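Local atomic coordinates of C2 toxin component I (Clostridium botulinum, PDB entry 2J3X), a protein that is the enzymatic component of the binary C2 toxin, an ADP-ribosyltransferase that transfers ADP-ribose from NAD to actin in target cells. Residues Ile156-Pro161 with Lys204-Ile209. The protein carries 2 engineered substitutions. Residues are numbered along the deposited sequence; the frame is centred on the assembly and turned at random.
Sequences INESVP and KGKDYI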
# COMPACT_ATOMS: atom_id res chain seq x y z
N ILE A 156 -10.59 6.46 20.57
CA ILE A 156 -9.47 5.61 20.96
C ILE A 156 -9.97 4.27 21.49
O ILE A 156 -10.77 4.25 22.43
CB ILE A 156 -8.60 6.32 21.99
CG1 ILE A 156 -8.01 7.60 21.40
CG2 ILE A 156 -7.48 5.36 22.53
CD1 ILE A 156 -7.41 8.50 22.47
N ASN A 157 -9.56 3.17 20.85
CA ASN A 157 -9.81 1.82 21.36
C ASN A 157 -8.76 1.52 22.42
O ASN A 157 -7.57 1.42 22.11
CB ASN A 157 -9.65 0.84 20.19
CG ASN A 157 -9.96 -0.60 20.58
OD1 ASN A 157 -9.89 -0.99 21.75
ND2 ASN A 157 -10.33 -1.41 19.57
N GLU A 158 -9.18 1.39 23.69
CA GLU A 158 -8.24 1.24 24.81
C GLU A 158 -7.39 -0.02 24.65
O GLU A 158 -6.28 -0.11 25.19
CB GLU A 158 -8.98 1.20 26.16
CG GLU A 158 -9.80 -0.07 26.43
CD GLU A 158 -10.50 -0.06 27.80
OE1 GLU A 158 -10.57 1.02 28.42
OE2 GLU A 158 -11.00 -1.12 28.24
N SER A 159 -7.90 -0.99 23.89
CA SER A 159 -7.15 -2.23 23.73
C SER A 159 -6.00 -2.12 22.72
O SER A 159 -5.19 -3.05 22.62
CB SER A 159 -8.09 -3.39 23.34
OG SER A 159 -8.45 -3.28 21.95
N VAL A 160 -5.94 -1.01 21.95
CA VAL A 160 -4.94 -0.83 20.87
C VAL A 160 -3.91 0.14 21.47
O VAL A 160 -4.28 1.25 21.84
CB VAL A 160 -5.60 -0.25 19.61
CG1 VAL A 160 -4.52 0.09 18.54
CG2 VAL A 160 -6.67 -1.26 19.02
N PRO A 161 -2.66 -0.31 21.66
CA PRO A 161 -1.68 0.43 22.46
C PRO A 161 -0.94 1.56 21.72
O PRO A 161 -0.04 2.13 22.28
CB PRO A 161 -0.70 -0.66 22.90
CG PRO A 161 -0.71 -1.61 21.72
CD PRO A 161 -2.15 -1.68 21.33
N LYS A 204 -6.77 8.62 30.51
CA LYS A 204 -7.74 7.93 31.40
C LYS A 204 -7.10 6.68 32.04
O LYS A 204 -7.71 5.59 32.06
CB LYS A 204 -9.05 7.54 30.66
CG LYS A 204 -9.95 8.72 30.17
CD LYS A 204 -11.32 8.18 29.67
CE LYS A 204 -12.39 8.03 30.81
NZ LYS A 204 -13.72 7.40 30.36
N GLY A 205 -5.88 6.85 32.54
CA GLY A 205 -5.23 5.81 33.33
C GLY A 205 -4.68 4.66 32.50
O GLY A 205 -4.22 3.65 33.07
N LYS A 206 -4.72 4.79 31.16
CA LYS A 206 -4.11 3.74 30.31
C LYS A 206 -2.91 4.29 29.53
O LYS A 206 -2.93 5.44 29.16
CB LYS A 206 -5.19 3.17 29.37
CG LYS A 206 -6.38 2.56 30.16
CD LYS A 206 -6.93 1.33 29.43
CE LYS A 206 -7.81 0.48 30.34
NZ LYS A 206 -9.02 1.27 30.77
N ASP A 207 -1.88 3.46 29.26
CA ASP A 207 -0.69 3.90 28.50
C ASP A 207 -0.67 3.53 27.02
O ASP A 207 -1.13 2.42 26.63
CB ASP A 207 0.57 3.38 29.11
CG ASP A 207 0.81 4.01 30.49
OD1 ASP A 207 -0.16 4.45 31.12
OD2 ASP A 207 1.95 4.07 30.91
N TYR A 208 -0.14 4.47 26.22
CA TYR A 208 -0.16 4.35 24.75
C TYR A 208 1.11 4.93 24.20
O TYR A 208 1.71 5.86 24.78
CB TYR A 208 -1.32 5.17 24.14
CG TYR A 208 -2.67 4.79 24.61
CD1 TYR A 208 -3.22 5.36 25.77
CD2 TYR A 208 -3.46 3.89 23.86
CE1 TYR A 208 -4.53 4.99 26.19
CE2 TYR A 208 -4.77 3.55 24.27
CZ TYR A 208 -5.28 4.08 25.43
OH TYR A 208 -6.58 3.77 25.86
N ILE A 209 1.55 4.41 23.07
CA ILE A 209 2.50 5.19 22.29
C ILE A 209 1.67 6.14 21.39
O ILE A 209 0.86 5.69 20.56
CB ILE A 209 3.42 4.30 21.43
CG1 ILE A 209 4.38 3.51 22.36
CG2 ILE A 209 4.29 5.19 20.46
CD1 ILE A 209 5.30 2.51 21.60
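Tyr-208 is the buried centre of this contact, its ring edge set against the carbonyls of the turn 157-160. Val-160 O lies at that edge, in plane, 3.4 Å from CE2, while the methyl CG2 of Ile-156 comes obliquely to the same carbon at 3.7 Å. The phenol oxygen OH ends against the backbone of Glu-158, 3.2 Å from its CA. With CG anti to the carbonyl carbon (chi1 -59°), the far end of the ring comes up to the loop although the CB bond points neither toward nor away from it; Arg-116 adds a cation-pi contact and also bonds Glu-158 O. At the base, Ile-209 N donates to Pro-161 O over 2.9 Å (157° at the hydrogen), and Tyr-208 CA-H approaches that same oxygen.

The outer side is looser: exposed Glu-158 has two conformers, and in one its OE1 makes a probably intermittent salt bridge to Lys-206 NZ at 2.8 Å, NZ standing above the carboxylate plane (57° out of it). Asn-157 OD1 accepts from Ser-159 N at 2.9 Å, an Asx turn overlaid on a type I beta turn. The Pro-161 to Ile-209 bond begins the parallel pairing of strands 162-168 and 206-216 in an ADP-ribosyltransferase-family mixed sheet.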